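Local coordinates for rhamnose ABC transporter, periplasmic rhamnose-binding protein (Kribbella flavida, PDB 4KVF) that probably binds a sugar, likely rhamnose, outside the membrane and delivers it to the ABC transporter that carries it into the cell, at residues 285-290 with 324-329; 55-60 with 125-130. All coordinates share one frame; numbering follows the deposited sequence.

Interaction 1: residues 285-290 with 324-329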
loop_
_atom_site.group_PDB
_atom_site.type_symbol
_atom_site.label_atom_id
_atom_site.label_comp_id
_atom_site.label_asym_id
_atom_site.label_seq_id
_atom_site.Cartn_x
_atom_site.Cartn_y
_atom_site.Cartn_z
ATOM N N GLY A 285 0.596 -7.696 6.207
ATOM C CA GLY A 285 0.556 -8.222 7.558
ATOM C C GLY A 285 1.340 -9.512 7.678
ATOM O O GLY A 285 2.012 -9.768 8.679
ATOM N N TYR A 286 1.234 -10.345 6.645
ATOM C CA TYR A 286 1.960 -11.617 6.590
ATOM C C TYR A 286 3.469 -11.365 6.581
ATOM O O TYR A 286 4.219 -11.956 7.364
ATOM C CB TYR A 286 1.497 -12.400 5.349
ATOM C CG TYR A 286 2.072 -13.781 5.178
ATOM C CD1 TYR A 286 3.364 -13.959 4.696
ATOM C CD2 TYR A 286 1.310 -14.907 5.452
ATOM C CE1 TYR A 286 3.888 -15.233 4.515
ATOM C CE2 TYR A 286 1.832 -16.182 5.283
ATOM C CZ TYR A 286 3.120 -16.332 4.808
ATOM O OH TYR A 286 3.643 -17.599 4.631
ATOM N N LEU A 287 3.925 -10.474 5.707
ATOM C CA LEU A 287 5.336 -10.154 5.653
ATOM C C LEU A 287 5.816 -9.548 6.968
ATOM O O LEU A 287 6.903 -9.868 7.433
ATOM C CB LEU A 287 5.633 -9.216 4.476
ATOM C CG LEU A 287 7.079 -8.726 4.334
ATOM C CD1 LEU A 287 8.072 -9.889 4.329
ATOM C CD2 LEU A 287 7.232 -7.891 3.060
ATOM N N ALA A 288 5.002 -8.684 7.572
ATOM C CA ALA A 288 5.393 -8.049 8.830
ATOM C C ALA A 288 5.666 -9.081 9.934
ATOM O O ALA A 288 6.627 -8.940 10.694
ATOM C CB ALA A 288 4.334 -7.041 9.283
ATOM N N ALA A 289 4.838 -10.123 10.009
ATOM C CA ALA A 289 5.041 -11.170 11.009
ATOM C C ALA A 289 6.371 -11.901 10.809
ATOM O O ALA A 289 7.114 -12.149 11.760
ATOM C CB ALA A 289 3.887 -12.155 10.996
ATOM N N TYR A 290 6.695 -12.244 9.567
ATOM C CA TYR A 290 7.959 -12.930 9.317
ATOM C C TYR A 290 9.168 -12.039 9.582
ATOM O O TYR A 290 10.182 -12.502 10.086
ATOM C CB TYR A 290 8.001 -13.535 7.899
ATOM C CG TYR A 290 7.346 -14.899 7.829
ATOM C CD1 TYR A 290 8.065 -16.052 8.137
ATOM C CD2 TYR A 290 6.011 -15.040 7.465
ATOM C CE1 TYR A 290 7.468 -17.306 8.090
ATOM C CE2 TYR A 290 5.408 -16.294 7.423
ATOM C CZ TYR A 290 6.143 -17.421 7.730
ATOM O OH TYR A 290 5.543 -18.664 7.687
ATOM N N ILE A 324 11.638 -2.721 4.115
ATOM C CA ILE A 324 11.442 -3.965 3.411
ATOM C C ILE A 324 10.253 -3.788 2.472
ATOM O O ILE A 324 9.143 -3.539 2.920
ATOM C CB ILE A 324 11.144 -5.118 4.398
ATOM C CG1 ILE A 324 12.296 -5.234 5.407
ATOM C CG2 ILE A 324 10.947 -6.422 3.642
ATOM C CD1 ILE A 324 12.015 -6.222 6.552
ATOM N N VAL A 325 10.503 -3.893 1.169
ATOM C CA VAL A 325 9.457 -3.593 0.181
ATOM C C VAL A 325 8.745 -4.870 -0.212
ATOM O O VAL A 325 9.395 -5.820 -0.664
ATOM C CB VAL A 325 10.082 -2.961 -1.088
ATOM C CG1 VAL A 325 8.995 -2.693 -2.134
ATOM C CG2 VAL A 325 10.799 -1.671 -0.705
ATOM N N LEU A 326 7.421 -4.901 -0.047
ATOM C CA LEU A 326 6.644 -6.113 -0.289
ATOM C C LEU A 326 6.841 -6.595 -1.720
ATOM O O LEU A 326 7.043 -7.782 -1.975
ATOM C CB LEU A 326 5.155 -5.865 -0.010
ATOM C CG LEU A 326 4.161 -6.946 -0.436
ATOM C CD1 LEU A 326 4.416 -8.262 0.314
ATOM C CD2 LEU A 326 2.736 -6.457 -0.205
ATOM N N GLY A 327 6.805 -5.655 -2.656
ATOM C CA GLY A 327 7.098 -5.964 -4.042
ATOM C C GLY A 327 6.572 -4.856 -4.927
ATOM O O GLY A 327 6.127 -3.820 -4.430
ATOM N N PRO A 328 6.635 -5.057 -6.243
ATOM C CA PRO A 328 5.982 -4.095 -7.135
ATOM C C PRO A 328 4.479 -4.123 -6.864
ATOM O O PRO A 328 3.994 -5.094 -6.265
ATOM C CB PRO A 328 6.288 -4.657 -8.532
ATOM C CG PRO A 328 7.484 -5.527 -8.344
ATOM C CD PRO A 328 7.337 -6.123 -6.981
ATOM N N PRO A 329 3.744 -3.080 -7.292
ATOM C CA PRO A 329 2.285 -3.076 -7.129
ATOM C C PRO A 329 1.651 -4.307 -7.758
ATOM O O PRO A 329 2.165 -4.828 -8.750
ATOM C CB PRO A 329 1.853 -1.828 -7.901
ATOM C CG PRO A 329 3.064 -0.923 -7.821
ATOM C CD PRO A 329 4.239 -1.842 -7.929
#

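Interaction 2: residues 55-60 with 125-130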
loop_
_atom_site.group_PDB
_atom_site.type_symbol
_atom_site.label_atom_id
_atom_site.label_comp_id
_atom_site.label_asym_id
_atom_site.label_seq_id
_atom_site.Cartn_x
_atom_site.Cartn_y
_atom_site.Cartn_z
ATOM N N ASP A 55 -8.981 -5.288 8.161
ATOM C CA ASP A 55 -9.265 -6.673 8.529
ATOM C C ASP A 55 -8.472 -7.671 7.679
ATOM O O ASP A 55 -7.917 -8.636 8.207
ATOM C CB ASP A 55 -10.763 -6.969 8.430
ATOM C CG ASP A 55 -11.562 -6.342 9.561
ATOM O OD1 ASP A 55 -10.948 -5.763 10.487
ATOM O OD2 ASP A 55 -12.806 -6.449 9.525
ATOM N N VAL A 56 -8.419 -7.433 6.369
ATOM C CA VAL A 56 -7.672 -8.298 5.462
ATOM C C VAL A 56 -6.186 -8.192 5.764
ATOM O O VAL A 56 -5.453 -9.185 5.721
ATOM C CB VAL A 56 -7.914 -7.923 3.983
ATOM C CG1 VAL A 56 -7.079 -8.807 3.061
ATOM C CG2 VAL A 56 -9.394 -8.033 3.637
ATOM N N GLU A 57 -5.762 -6.976 6.094
ATOM C CA GLU A 57 -4.364 -6.667 6.379
ATOM C C GLU A 57 -3.850 -7.415 7.603
ATOM O O GLU A 57 -2.881 -8.170 7.520
ATOM C CB GLU A 57 -4.220 -5.161 6.588
ATOM C CG GLU A 57 -2.815 -4.665 6.806
ATOM C CD GLU A 57 -2.717 -3.170 6.544
ATOM O OE1 GLU A 57 -3.392 -2.388 7.253
ATOM O OE2 GLU A 57 -1.980 -2.779 5.614
ATOM N N VAL A 58 -4.496 -7.214 8.746
ATOM C CA VAL A 58 -4.037 -7.885 9.958
ATOM C C VAL A 58 -4.338 -9.382 9.925
ATOM O O VAL A 58 -3.687 -10.168 10.622
ATOM C CB VAL A 58 -4.606 -7.242 11.240
ATOM C CG1 VAL A 58 -4.075 -5.824 11.380
ATOM C CG2 VAL A 58 -6.139 -7.278 11.238
ATOM N N GLY A 59 -5.320 -9.762 9.111
ATOM C CA GLY A 59 -5.698 -11.155 8.939
ATOM C C GLY A 59 -4.571 -11.950 8.308
ATOM O O GLY A 59 -4.419 -13.147 8.554
ATOM N N GLY A 60 -3.789 -11.277 7.472
ATOM C CA GLY A 60 -2.619 -11.885 6.876
ATOM C C GLY A 60 -1.563 -12.127 7.936
ATOM O O GLY A 60 -0.847 -13.125 7.891
ATOM N N VAL A 125 8.182 -3.405 14.182
ATOM C CA VAL A 125 8.053 -3.363 12.735
ATOM C C VAL A 125 6.883 -2.446 12.375
ATOM O O VAL A 125 5.727 -2.689 12.743
ATOM C CB VAL A 125 7.759 -4.766 12.180
ATOM C CG1 VAL A 125 7.514 -4.706 10.682
ATOM C CG2 VAL A 125 8.909 -5.704 12.504
ATOM N N THR A 126 7.173 -1.375 11.660
ATOM C CA THR A 126 6.099 -0.525 11.200
ATOM C C THR A 126 5.566 -1.053 9.871
ATOM O O THR A 126 6.229 -1.832 9.183
ATOM C CB THR A 126 6.573 0.922 11.038
ATOM O OG1 THR A 126 7.797 0.921 10.300
ATOM C CG2 THR A 126 6.850 1.535 12.401
ATOM N N PHE A 127 4.355 -0.647 9.526
ATOM C CA PHE A 127 3.769 -1.034 8.246
ATOM C C PHE A 127 2.804 0.024 7.774
ATOM O O PHE A 127 2.256 0.771 8.580
ATOM C CB PHE A 127 3.099 -2.417 8.319
ATOM C CG PHE A 127 1.773 -2.433 9.041
ATOM C CD1 PHE A 127 1.726 -2.455 10.419
ATOM C CD2 PHE A 127 0.580 -2.463 8.335
ATOM C CE1 PHE A 127 0.508 -2.498 11.089
ATOM C CE2 PHE A 127 -0.645 -2.495 9.001
ATOM C CZ PHE A 127 -0.674 -2.518 10.381
ATOM N N ASP A 128 2.632 0.110 6.459
ATOM C CA ASP A 128 1.737 1.081 5.835
ATOM C C ASP A 128 2.279 2.506 5.948
ATOM O O ASP A 128 2.618 3.121 4.948
ATOM C CB ASP A 128 0.319 0.987 6.413
ATOM C CG ASP A 128 -0.732 0.811 5.343
ATOM O OD1 ASP A 128 -0.841 1.700 4.473
ATOM O OD2 ASP A 128 -1.453 -0.210 5.375
ATOM N N SER A 129 2.366 3.015 7.173
ATOM C CA SER A 129 2.946 4.321 7.434
ATOM C C SER A 129 4.063 4.157 8.447
ATOM O O SER A 129 3.893 3.505 9.478
ATOM C CB SER A 129 1.891 5.288 7.961
ATOM O OG SER A 129 0.909 5.535 6.971
ATOM N N ASP A 130 5.210 4.754 8.144
ATOM C CA ASP A 130 6.420 4.506 8.915
ATOM C C ASP A 130 6.560 5.476 10.088
ATOM O O ASP A 130 5.964 6.565 10.091
ATOM C CB ASP A 130 7.619 4.630 7.973
ATOM C CG ASP A 130 8.877 4.000 8.536
ATOM O OD1 ASP A 130 8.811 3.348 9.605
ATOM O OD2 ASP A 130 9.917 4.136 7.868
#

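Interaction 1: residues 285-290 with 324-329
Leu287 reaches from helix 281-296 to the end of strand 323-325, and one of its methyls does all the close touching. CD2 of Leu287 lies 3.8 Å from CA of Leu326 and 4.0 Å from CD1 of the same residue. It also meets CG2, the beta-branch methyl of Ile324, at 4.0 Å. Leu287 carries CG anti to its backbone N (chi1 177°), which extends the branched end out from the helix toward the strand. There the two leucines run antiparallel past each other and touch through one methyl each. Leucine suits position 326 because its long branched chain, leaving the loop side-on, brings CD1 back to Leu287. Ile324 suits a strand that a helix covers: its beta-branch fits the extended backbone and offers CG2 to Leu287, while Val325, next along, points away from the helix.

Farther out, Ile140 of the neighbouring strand 138-141 touches both Leu287 and Ile324, and backbone bonds from Ile324 to Phe139 and Asn141 fix the edge strand in the parallel sheet. On another side of the helix, Ala289 packs on Ala64 and Val65 of helix 52-67. With no hydrogen bond or charge pair crossing between these two segments, their cohesion is apolar burial and fit of shape.

Interaction 2: residues 55-60 with 125-130
Helix 52-67 passes the C-terminal end of strand 123-127 at a distance that side chains must span, since Glu57 and Asp128, the residues nearest by backbone, have CA atoms 9.9 Å apart. Glu57 bridges most of this gap: its side chain leaves the helix with CG opposite the backbone N (chi1 -176°) and stays extended beyond. Its carboxylate arrives at the edge of the Phe127 ring, OE1 lying 3.3 Å from CE2 of Phe127. With CD of Glu57 in the ring plane, the acid meets the electron-poor C-H rim; the two planes are 87° apart. The other oxygen, OE2 of Glu57, stands 2.6 Å from OD2 of Asp128, and these two acid groups are also nearly perpendicular. OD1 of Asp128 accepts a hydrogen bond from Gln142, while Pro281 and Ile284 pack on Glu57. Replacing Glu57 by alanine is likely to leave OD2 of Asp128 without the acid it faces and to open a gap beside the Phe127 edge. In a periplasmic-binding-protein fold, strand ends like this one face the cleft between the lobes. Two acids so close in a largely buried place suggest that they share a proton, with one of them probably neutral.

Both contacts pin a helix to the same six-stranded parallel sheet, interaction 1 at its edge strand 323-325 and interaction 2 at the inner strand 123-127. Each is largely buried, and each has one partly exposed residue where a strand gives way to loop. Their chemistry differs: interaction 1 is wholly aliphatic, whereas interaction 2 sets an acid against an aromatic edge and a second acid. The two are directly joined, for CB of Tyr286 packs 3.5 Å from O of Gly60, a close approach of helices 281-296 and 52-67, and CB of Ala288 lies 4.2 Å from CG1 of Val125. Together they seat neighbouring helices on one lobe.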